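PDB 6IDP: MATE family efflux transporter from Vibrio cholerae, which probably exports drugs and other toxic compounds across the bacterial membrane, using proton-dependent changes of conformation. Local coordinates for residues G99-R113 and I130-W142. Numbering follows the deposited sequence.
Sequences GIGVALIALVLYLLR and IDHYWLWWLASAW. With OLC ((2R)-2,3-dihydroxypropyl (9Z)-octadec-9-enoate), chain R; OLC ((2R)-2,3-dihydroxypropyl (9Z)-octadec-9-enoate), chain C.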
ATOM      1  N   GLY A  99      17.794   2.669   5.888  1.00 32.55           N
ATOM      2  CA  GLY A  99      18.693   3.648   5.304  1.00 32.88           C
ATOM      3  C   GLY A  99      19.755   3.015   4.432  1.00 35.48           C
ATOM      4  O   GLY A  99      19.958   3.422   3.289  1.00 40.23           O
ATOM      5  N   ILE A 100      20.429   2.009   4.975  1.00 38.67           N
ATOM      6  CA  ILE A 100      21.492   1.325   4.254  1.00 43.00           C
ATOM      7  C   ILE A 100      20.928   0.448   3.148  1.00 41.22           C
ATOM      8  O   ILE A 100      21.428   0.453   2.022  1.00 44.18           O
ATOM      9  CB  ILE A 100      22.338   0.466   5.203  1.00 43.15           C
ATOM     10  CG1 ILE A 100      22.942   1.343   6.299  1.00 41.45           C
ATOM     11  CG2 ILE A 100      23.426  -0.271   4.431  1.00 37.65           C
ATOM     12  CD1 ILE A 100      23.664   0.564   7.366  1.00 50.09           C
ATOM     13  N   GLY A 101      19.882  -0.303   3.480  1.00 38.52           N
ATOM     14  CA  GLY A 101      19.263  -1.221   2.543  1.00 36.17           C
ATOM     15  C   GLY A 101      18.807  -0.539   1.269  1.00 39.79           C
ATOM     16  O   GLY A 101      19.181  -0.949   0.170  1.00 50.17           O
ATOM     17  N   VAL A 102      18.006   0.510   1.414  1.00 38.39           N
ATOM     18  CA  VAL A 102      17.471   1.209   0.253  1.00 40.46           C
ATOM     19  C   VAL A 102      18.591   1.888  -0.539  1.00 37.31           C
ATOM     20  O   VAL A 102      18.562   1.905  -1.768  1.00 37.35           O
ATOM     21  CB  VAL A 102      16.403   2.242   0.666  1.00 38.01           C
ATOM     22  CG1 VAL A 102      15.928   3.038  -0.542  1.00 42.66           C
ATOM     23  CG2 VAL A 102      15.223   1.536   1.327  1.00 30.60           C
ATOM     24  N   ALA A 103      19.587   2.420   0.165  1.00 39.18           N
ATOM     25  CA  ALA A 103      20.748   3.028  -0.486  1.00 38.51           C
ATOM     26  C   ALA A 103      21.485   2.012  -1.353  1.00 39.92           C
ATOM     27  O   ALA A 103      21.852   2.306  -2.492  1.00 42.46           O
ATOM     28  CB  ALA A 103      21.690   3.623   0.548  1.00 36.74           C
ATOM     29  N   LEU A 104      21.704   0.819  -0.806  1.00 37.44           N
ATOM     30  CA  LEU A 104      22.324  -0.267  -1.559  1.00 40.52           C
ATOM     31  C   LEU A 104      21.476  -0.650  -2.768  1.00 43.17           C
ATOM     32  O   LEU A 104      22.002  -0.851  -3.859  1.00 45.74           O
ATOM     33  CB  LEU A 104      22.544  -1.492  -0.669  1.00 44.32           C
ATOM     34  CG  LEU A 104      23.714  -1.433   0.313  1.00 53.82           C
ATOM     35  CD1 LEU A 104      23.817  -2.734   1.097  1.00 56.01           C
ATOM     36  CD2 LEU A 104      25.016  -1.137  -0.418  1.00 53.15           C
ATOM     37  N   ILE A 105      20.164  -0.749  -2.566  1.00 47.49           N
ATOM     38  CA  ILE A 105      19.251  -1.073  -3.656  1.00 49.34           C
ATOM     39  C   ILE A 105      19.322  -0.015  -4.754  1.00 48.08           C
ATOM     40  O   ILE A 105      19.457  -0.341  -5.927  1.00 48.92           O
ATOM     41  CB  ILE A 105      17.793  -1.196  -3.170  1.00 48.76           C
ATOM     42  CG1 ILE A 105      17.645  -2.381  -2.213  1.00 54.12           C
ATOM     43  CG2 ILE A 105      16.857  -1.376  -4.350  1.00 46.04           C
ATOM     44  CD1 ILE A 105      17.863  -3.725  -2.871  1.00 58.84           C
ATOM     45  N   ALA A 106      19.246   1.253  -4.360  1.00 46.95           N
ATOM     46  CA  ALA A 106      19.285   2.358  -5.312  1.00 47.10           C
ATOM     47  C   ALA A 106      20.572   2.352  -6.136  1.00 51.31           C
ATOM     48  O   ALA A 106      20.551   2.632  -7.334  1.00 51.99           O
ATOM     49  CB  ALA A 106      19.131   3.685  -4.582  1.00 42.54           C
ATOM     50  N   LEU A 107      21.684   2.024  -5.486  1.00 52.77           N
ATOM     51  CA  LEU A 107      22.988   1.985  -6.143  1.00 52.88           C
ATOM     52  C   LEU A 107      23.054   0.925  -7.240  1.00 59.01           C
ATOM     53  O   LEU A 107      23.504   1.203  -8.352  1.00 55.75           O
ATOM     54  CB  LEU A 107      24.095   1.735  -5.114  1.00 53.81           C
ATOM     55  CG  LEU A 107      25.496   1.432  -5.653  1.00 54.99           C
ATOM     56  CD1 LEU A 107      26.002   2.564  -6.534  1.00 55.01           C
ATOM     57  CD2 LEU A 107      26.465   1.167  -4.511  1.00 53.52           C
ATOM     58  N   VAL A 108      22.609  -0.290  -6.929  1.00 64.16           N
ATOM     59  CA  VAL A 108      22.712  -1.388  -7.885  1.00 70.38           C
ATOM     60  C   VAL A 108      21.693  -1.246  -9.014  1.00 69.77           C
ATOM     61  O   VAL A 108      21.900  -1.767 -10.108  1.00 73.51           O
ATOM     62  CB  VAL A 108      22.532  -2.764  -7.198  1.00 69.42           C
ATOM     63  CG1 VAL A 108      23.475  -2.888  -6.012  1.00 63.03           C
ATOM     64  CG2 VAL A 108      21.092  -2.974  -6.762  1.00 71.60           C
ATOM     65  N   LEU A 109      20.604  -0.530  -8.753  1.00 62.11           N
ATOM     66  CA  LEU A 109      19.584  -0.315  -9.771  1.00 57.60           C
ATOM     67  C   LEU A 109      20.072   0.663 -10.835  1.00 58.73           C
ATOM     68  O   LEU A 109      19.844   0.456 -12.027  1.00 63.05           O
ATOM     69  CB  LEU A 109      18.286   0.192  -9.140  1.00 56.88           C
ATOM     70  CG  LEU A 109      17.507  -0.826  -8.303  1.00 52.25           C
ATOM     71  CD1 LEU A 109      16.216  -0.220  -7.780  1.00 42.89           C
ATOM     72  CD2 LEU A 109      17.230  -2.084  -9.108  1.00 54.85           C
ATOM     73  N   TYR A 110      20.746   1.726 -10.405  1.00 53.60           N
ATOM     74  CA  TYR A 110      21.301   2.686 -11.349  1.00 56.29           C
ATOM     75  C   TYR A 110      22.470   2.067 -12.108  1.00 63.17           C
ATOM     76  O   TYR A 110      22.688   2.367 -13.281  1.00 66.41           O
ATOM     77  CB  TYR A 110      21.751   3.966 -10.639  1.00 50.21           C
ATOM     78  CG  TYR A 110      22.168   5.052 -11.605  1.00 52.95           C
ATOM     79  CD1 TYR A 110      21.230   5.918 -12.148  1.00 51.27           C
ATOM     80  CD2 TYR A 110      23.495   5.198 -11.986  1.00 60.10           C
ATOM     81  CE1 TYR A 110      21.602   6.905 -13.038  1.00 59.49           C
ATOM     82  CE2 TYR A 110      23.879   6.183 -12.878  1.00 58.57           C
ATOM     83  CZ  TYR A 110      22.928   7.034 -13.400  1.00 62.26           C
ATOM     84  OH  TYR A 110      23.303   8.017 -14.285  1.00 66.21           O
ATOM     85  N   LEU A 111      23.216   1.201 -11.430  1.00 62.77           N
ATOM     86  CA  LEU A 111      24.346   0.513 -12.045  1.00 69.30           C
ATOM     87  C   LEU A 111      23.898  -0.410 -13.174  1.00 71.90           C
ATOM     88  O   LEU A 111      24.588  -0.553 -14.183  1.00 82.32           O
ATOM     89  CB  LEU A 111      25.117  -0.289 -10.993  1.00 70.64           C
ATOM     90  CG  LEU A 111      26.490   0.241 -10.571  1.00 72.57           C
ATOM     91  CD1 LEU A 111      26.477   1.755 -10.434  1.00 69.72           C
ATOM     92  CD2 LEU A 111      26.945  -0.424  -9.279  1.00 67.35           C
ATOM     93  N   LEU A 112      22.736  -1.029 -13.001  1.00 67.27           N
ATOM     94  CA  LEU A 112      22.235  -1.997 -13.969  1.00 71.09           C
ATOM     95  C   LEU A 112      21.032  -1.460 -14.734  1.00 69.94           C
ATOM     96  O   LEU A 112      20.156  -2.228 -15.131  1.00 70.82           O
ATOM     97  CB  LEU A 112      21.859  -3.304 -13.267  1.00 71.05           C
ATOM     98  CG  LEU A 112      22.890  -3.913 -12.314  1.00 68.49           C
ATOM     99  CD1 LEU A 112      22.276  -5.060 -11.523  1.00 68.81           C
ATOM    100  CD2 LEU A 112      24.123  -4.377 -13.072  1.00 73.44           C
ATOM    101  N   ARG A 113      20.991  -0.148 -14.947  1.00 67.02           N
ATOM    102  CA  ARG A 113      19.848   0.471 -15.611  1.00 68.41           C
ATOM    103  C   ARG A 113      19.700  -0.006 -17.059  1.00 73.91           C
ATOM    104  O   ARG A 113      18.595  -0.328 -17.490  1.00 78.44           O
ATOM    105  CB  ARG A 113      19.952   2.002 -15.555  1.00 66.39           C
ATOM    106  CG  ARG A 113      21.192   2.602 -16.198  1.00 70.41           C
ATOM    107  CD  ARG A 113      21.332   4.082 -15.867  1.00 59.86           C
ATOM    108  NE  ARG A 113      22.476   4.670 -16.554  1.00 59.34           N
ATOM    109  CZ  ARG A 113      23.735   4.521 -16.159  1.00 63.57           C
ATOM    110  NH1 ARG A 113      24.009   3.803 -15.078  1.00 63.54           N
ATOM    111  NH2 ARG A 113      24.721   5.084 -16.843  1.00 65.71           N
ATOM    112  N   ILE A 130      16.993   8.664 -18.853  1.00 66.71           N
ATOM    113  CA  ILE A 130      17.120   7.879 -17.624  1.00 68.21           C
ATOM    114  C   ILE A 130      18.480   8.096 -16.950  1.00 65.27           C
ATOM    115  O   ILE A 130      18.584   8.050 -15.720  1.00 61.55           O
ATOM    116  CB  ILE A 130      16.893   6.365 -17.902  1.00 82.15           C
ATOM    117  CG1 ILE A 130      15.502   5.935 -17.433  1.00 79.03           C
ATOM    118  CG2 ILE A 130      17.930   5.498 -17.203  1.00 78.66           C
ATOM    119  CD1 ILE A 130      14.380   6.755 -18.007  1.00 80.15           C
ATOM    120  N   ASP A 131      19.508   8.355 -17.755  1.00 69.00           N
ATOM    121  CA  ASP A 131      20.862   8.578 -17.246  1.00 69.21           C
ATOM    122  C   ASP A 131      20.921   9.668 -16.180  1.00 65.12           C
ATOM    123  O   ASP A 131      21.704   9.579 -15.234  1.00 63.02           O
ATOM    124  CB  ASP A 131      21.817   8.934 -18.392  1.00 77.53           C
ATOM    125  CG  ASP A 131      22.571   7.730 -18.924  1.00 82.82           C
ATOM    126  OD1 ASP A 131      22.718   6.739 -18.178  1.00 86.26           O
ATOM    127  OD2 ASP A 131      23.024   7.779 -20.085  1.00 87.69           O
ATOM    128  N   HIS A 132      20.091  10.694 -16.330  1.00 62.44           N
ATOM    129  CA  HIS A 132      20.065  11.774 -15.353  1.00 63.97           C
ATOM    130  C   HIS A 132      18.793  11.762 -14.502  1.00 64.00           C
ATOM    131  O   HIS A 132      18.807  12.211 -13.355  1.00 63.36           O
ATOM    132  CB  HIS A 132      20.228  13.130 -16.049  1.00 62.87           C
ATOM    133  CG  HIS A 132      19.199  13.402 -17.100  1.00 62.66           C
ATOM    134  ND1 HIS A 132      17.980  13.979 -16.816  1.00 62.69           N
ATOM    135  CD2 HIS A 132      19.210  13.185 -18.437  1.00 66.09           C
ATOM    136  CE1 HIS A 132      17.282  14.101 -17.932  1.00 69.18           C
ATOM    137  NE2 HIS A 132      18.006  13.627 -18.929  1.00 60.77           N
ATOM    138  N   TYR A 133      17.698  11.239 -15.048  1.00 63.51           N
ATOM    139  CA  TYR A 133      16.437  11.229 -14.310  1.00 59.45           C
ATOM    140  C   TYR A 133      16.480  10.295 -13.102  1.00 50.52           C
ATOM    141  O   TYR A 133      15.988  10.647 -12.032  1.00 53.29           O
ATOM    142  CB  TYR A 133      15.267  10.842 -15.220  1.00 62.24           C
ATOM    143  CG  TYR A 133      13.946  10.762 -14.483  1.00 61.43           C
ATOM    144  CD1 TYR A 133      13.500  11.823 -13.706  1.00 56.53           C
ATOM    145  CD2 TYR A 133      13.149   9.626 -14.561  1.00 61.28           C
ATOM    146  CE1 TYR A 133      12.299  11.756 -13.025  1.00 50.45           C
ATOM    147  CE2 TYR A 133      11.942   9.553 -13.884  1.00 54.36           C
ATOM    148  CZ  TYR A 133      11.523  10.621 -13.120  1.00 51.42           C
ATOM    149  OH  TYR A 133      10.327  10.557 -12.444  1.00 52.75           O
ATOM    150  N   TRP A 134      17.073   9.116 -13.267  1.00 48.07           N
ATOM    151  CA  TRP A 134      17.109   8.138 -12.181  1.00 46.41           C
ATOM    152  C   TRP A 134      18.011   8.579 -11.035  1.00 47.71           C
ATOM    153  O   TRP A 134      17.828   8.141  -9.902  1.00 48.83           O
ATOM    154  CB  TRP A 134      17.555   6.766 -12.696  1.00 53.08           C
ATOM    155  CG  TRP A 134      16.440   5.972 -13.309  1.00 55.38           C
ATOM    156  CD1 TRP A 134      15.251   6.455 -13.769  1.00 54.93           C
ATOM    157  CD2 TRP A 134      16.404   4.553 -13.515  1.00 56.85           C
ATOM    158  NE1 TRP A 134      14.481   5.427 -14.257  1.00 59.69           N
ATOM    159  CE2 TRP A 134      15.166   4.250 -14.114  1.00 57.28           C
ATOM    160  CE3 TRP A 134      17.301   3.511 -13.258  1.00 56.57           C
ATOM    161  CZ2 TRP A 134      14.800   2.950 -14.457  1.00 55.86           C
ATOM    162  CZ3 TRP A 134      16.935   2.220 -13.600  1.00 56.43           C
ATOM    163  CH2 TRP A 134      15.696   1.952 -14.194  1.00 57.46           C
ATOM    164  N   LEU A 135      18.981   9.436 -11.328  1.00 49.75           N
ATOM    165  CA  LEU A 135      19.809  10.018 -10.278  1.00 48.45           C
ATOM    166  C   LEU A 135      18.932  10.772  -9.287  1.00 51.60           C
ATOM    167  O   LEU A 135      18.945  10.492  -8.085  1.00 45.27           O
ATOM    168  CB  LEU A 135      20.869  10.948 -10.870  1.00 47.56           C
ATOM    169  CG  LEU A 135      22.000  10.245 -11.621  1.00 50.61           C
ATOM    170  CD1 LEU A 135      22.950  11.253 -12.247  1.00 52.53           C
ATOM    171  CD2 LEU A 135      22.745   9.307 -10.684  1.00 51.82           C
ATOM    172  N   TRP A 136      18.154  11.717  -9.804  1.00 40.83           N
ATOM    173  CA  TRP A 136      17.235  12.484  -8.975  1.00 41.64           C
ATOM    174  C   TRP A 136      16.112  11.614  -8.424  1.00 43.43           C
ATOM    175  O   TRP A 136      15.722  11.753  -7.263  1.00 43.64           O
ATOM    176  CB  TRP A 136      16.643  13.648  -9.770  1.00 49.02           C
ATOM    177  CG  TRP A 136      17.657  14.655 -10.218  1.00 52.96           C
ATOM    178  CD1 TRP A 136      18.183  14.786 -11.471  1.00 52.39           C
ATOM    179  CD2 TRP A 136      18.264  15.678  -9.419  1.00 48.52           C
ATOM    180  NE1 TRP A 136      19.080  15.826 -11.499  1.00 53.37           N
ATOM    181  CE2 TRP A 136      19.148  16.390 -10.252  1.00 51.96           C
ATOM    182  CE3 TRP A 136      18.147  16.058  -8.078  1.00 50.30           C
ATOM    183  CZ2 TRP A 136      19.909  17.460  -9.790  1.00 54.38           C
ATOM    184  CZ3 TRP A 136      18.902  17.123  -7.622  1.00 49.69           C
ATOM    185  CH2 TRP A 136      19.772  17.810  -8.474  1.00 52.43           C
ATOM    186  N   TRP A 137      15.593  10.713  -9.253  1.00 45.11           N
ATOM    187  CA  TRP A 137      14.426   9.934  -8.859  1.00 46.03           C
ATOM    188  C   TRP A 137      14.738   8.897  -7.783  1.00 36.92           C
ATOM    189  O   TRP A 137      13.958   8.724  -6.850  1.00 35.36           O
ATOM    190  CB  TRP A 137      13.788   9.242 -10.067  1.00 46.87           C
ATOM    191  CG  TRP A 137      12.549   8.524  -9.663  1.00 52.69           C
ATOM    192  CD1 TRP A 137      11.292   9.043  -9.583  1.00 55.71           C
ATOM    193  CD2 TRP A 137      12.452   7.164  -9.227  1.00 56.51           C
ATOM    194  NE1 TRP A 137      10.414   8.085  -9.143  1.00 59.66           N
ATOM    195  CE2 TRP A 137      11.102   6.923  -8.916  1.00 56.09           C
ATOM    196  CE3 TRP A 137      13.375   6.125  -9.079  1.00 62.13           C
ATOM    197  CZ2 TRP A 137      10.650   5.685  -8.466  1.00 57.46           C
ATOM    198  CZ3 TRP A 137      12.926   4.899  -8.633  1.00 64.92           C
ATOM    199  CH2 TRP A 137      11.576   4.689  -8.333  1.00 60.53           C
ATOM    200  N   LEU A 138      15.860   8.199  -7.919  1.00 39.69           N
ATOM    201  CA  LEU A 138      16.263   7.228  -6.903  1.00 40.39           C
ATOM    202  C   LEU A 138      16.537   7.931  -5.577  1.00 41.93           C
ATOM    203  O   LEU A 138      16.289   7.376  -4.505  1.00 43.58           O
ATOM    204  CB  LEU A 138      17.495   6.437  -7.352  1.00 41.04           C
ATOM    205  CG  LEU A 138      17.223   5.294  -8.334  1.00 46.98           C
ATOM    206  CD1 LEU A 138      18.519   4.752  -8.918  1.00 40.81           C
ATOM    207  CD2 LEU A 138      16.439   4.186  -7.642  1.00 42.01           C
ATOM    208  N   ALA A 139      17.039   9.159  -5.660  1.00 37.94           N
ATOM    209  CA  ALA A 139      17.272   9.976  -4.474  1.00 33.47           C
ATOM    210  C   ALA A 139      15.952  10.316  -3.787  1.00 33.03           C
ATOM    211  O   ALA A 139      15.870  10.359  -2.562  1.00 37.43           O
ATOM    212  CB  ALA A 139      18.020  11.244  -4.844  1.00 32.99           C
ATOM    213  N   SER A 140      14.922  10.563  -4.592  1.00 38.79           N
ATOM    214  CA  SER A 140      13.588  10.842  -4.078  1.00 38.95           C
ATOM    215  C   SER A 140      12.962   9.581  -3.497  1.00 34.54           C
ATOM    216  O   SER A 140      12.193   9.646  -2.539  1.00 34.19           O
ATOM    217  CB  SER A 140      12.688  11.413  -5.181  1.00 35.11           C
ATOM    218  OG  SER A 140      12.390  10.425  -6.149  1.00 35.91           O
ATOM    219  N   ALA A 141      13.292   8.435  -4.084  1.00 33.92           N
ATOM    220  CA  ALA A 141      12.783   7.161  -3.591  1.00 34.49           C
ATOM    221  C   ALA A 141      13.373   6.843  -2.220  1.00 33.35           C
ATOM    222  O   ALA A 141      12.678   6.336  -1.339  1.00 28.65           O
ATOM    223  CB  ALA A 141      13.092   6.046  -4.580  1.00 35.78           C
ATOM    224  N   TRP A 142      14.657   7.146  -2.043  1.00 33.68           N
ATOM    225  CA  TRP A 142      15.325   6.899  -0.772  1.00 31.98           C
ATOM    226  C   TRP A 142      14.758   7.802   0.315  1.00 31.65           C
ATOM    227  O   TRP A 142      14.472   7.352   1.423  1.00 33.84           O
ATOM    228  CB  TRP A 142      16.837   7.111  -0.896  1.00 29.45           C
ATOM    229  CG  TRP A 142      17.587   6.764   0.361  1.00 33.84           C
ATOM    230  CD1 TRP A 142      18.133   5.554   0.682  1.00 36.58           C
ATOM    231  CD2 TRP A 142      17.865   7.634   1.466  1.00 32.54           C
ATOM    232  NE1 TRP A 142      18.734   5.617   1.916  1.00 34.16           N
ATOM    233  CE2 TRP A 142      18.583   6.882   2.419  1.00 34.25           C
ATOM    234  CE3 TRP A 142      17.575   8.974   1.743  1.00 32.61           C
ATOM    235  CZ2 TRP A 142      19.018   7.429   3.628  1.00 32.21           C
ATOM    236  CZ3 TRP A 142      18.007   9.514   2.943  1.00 37.08           C
ATOM    237  CH2 TRP A 142      18.720   8.743   3.870  1.00 36.26           C
TER
HETATM  238  C18 OLC R 517      21.063   8.044  -0.558  1.00 40.61           C
HETATM  239  C10 OLC R 517      24.622   6.011  -7.229  1.00 68.38           C
HETATM  240  C9  OLC R 517      25.841   5.941  -7.808  1.00 69.48           C
HETATM  241  C17 OLC R 517      20.463   8.308  -1.923  1.00 44.17           C
HETATM  242  C11 OLC R 517      23.517   6.848  -7.838  1.00 65.35           C
HETATM  243  C8  OLC R 517      26.141   6.694  -9.088  1.00 68.61           C
HETATM  244  C16 OLC R 517      20.846   7.189  -2.867  1.00 50.44           C
HETATM  245  C12 OLC R 517      22.172   6.234  -7.505  1.00 62.24           C
HETATM  246  C7  OLC R 517      27.553   6.385  -9.537  1.00 68.87           C
HETATM  247  C15 OLC R 517      20.627   7.619  -4.304  1.00 49.82           C
HETATM  248  C13 OLC R 517      21.374   7.181  -6.634  1.00 59.82           C
HETATM  249  C6  OLC R 517      27.677   6.642 -11.023  1.00 71.67           C
HETATM  250  C14 OLC R 517      21.302   6.626  -5.227  1.00 51.93           C
HETATM  251  C5  OLC R 517      28.507   5.550 -11.662  1.00 71.65           C
HETATM  252  C10 OLC C 502      23.812   5.018   7.825  1.00 72.11           C
HETATM  253  C9  OLC C 502      24.082   4.966   9.145  1.00 74.56           C
HETATM  254  C11 OLC C 502      24.885   5.403   6.832  1.00 69.56           C
HETATM  255  C8  OLC C 502      25.466   5.291   9.662  1.00 73.16           C
HETATM  256  C24 OLC C 502      26.510   3.289  20.520  1.00 77.47           C
HETATM  257  C12 OLC C 502      24.228   5.919   5.570  1.00 67.86           C
HETATM  258  C7  OLC C 502      25.377   5.628  11.133  1.00 68.81           C
HETATM  259  C13 OLC C 502      23.274   4.874   5.032  1.00 60.60           C
HETATM  260  C6  OLC C 502      26.316   4.732  11.912  1.00 72.72           C
HETATM  261  C14 OLC C 502      22.503   5.454   3.866  1.00 53.23           C
HETATM  262  C5  OLC C 502      25.736   3.337  12.014  1.00 74.92           C
HETATM  263  C4  OLC C 502      24.660   3.307  13.078  1.00 74.99           C
HETATM  264  C3  OLC C 502      25.013   2.297  14.150  1.00 74.94           C
HETATM  265  C2  OLC C 502      25.756   2.979  15.280  1.00 80.05           C
HETATM  266  C21 OLC C 502      25.595   1.730  18.831  1.00 79.12           C
HETATM  267  C1  OLC C 502      25.256   2.458  16.612  1.00 84.28           C
HETATM  268  C22 OLC C 502      26.525   1.862  20.017  1.00 77.26           C
HETATM  269  O19 OLC C 502      24.121   2.038  16.714  1.00 87.42           O
HETATM  270  O25 OLC C 502      27.628   3.522  21.347  1.00 75.29           O
HETATM  271  O23 OLC C 502      26.095   0.996  21.040  1.00 70.48           O
HETATM  272  O20 OLC C 502      26.101   2.459  17.737  1.00 84.51           O
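Tyr110 reaches across from helix 84-111 and fits as a knob among Asp131, Trp134, Leu135 and Leu138 of the antiparallel helix 124-156. With CG anti to the backbone N (chi1 -173°), the ring swings over to the partner helix, where its hydroxyl donates to the carbonyl O of Asp131, at a modelled distance that is doubtfully short. A CH-pi contact covers one face, Leu135 CD2 lying 3.7 Å from the ring centroid; Trp134 CB meets the edge, and the CD methylene of Arg113 lies over the opposite face. Arg113, extended from CG to NE, sends NE to OD1 of Asp131 at 2.6 Å in a salt bridge; the guanidinium and carboxylate planes stand 64° apart, not as a flat, two-pronged pair. Its NH1 turns back to Tyr110 O (2.7 Å), helping with the Asp131 bond to fix the guanidinium. In the apolar middle, small Ala106 lets Leu138 CD1 come within 3.3 Å of Ala106 O and pack on Tyr110 CB. At the other end, Trp142 directs NE1 in its ring plane onto a lone pair of Gly99 O, 2.9 Å away and nearly straight (175°). Gly99 brings bare backbone to the indole edge, Val102 CG1 packs on CD1, and monoolein C18 covers one face. Lipid touches Tyr110 too, so bonding Trp142 NE1 and the Tyr110 hydroxyl to backbone carbonyls probably lowers their cost beside lipid, while Arg113 and Asp131 compensate each other's charge at the partly exposed end.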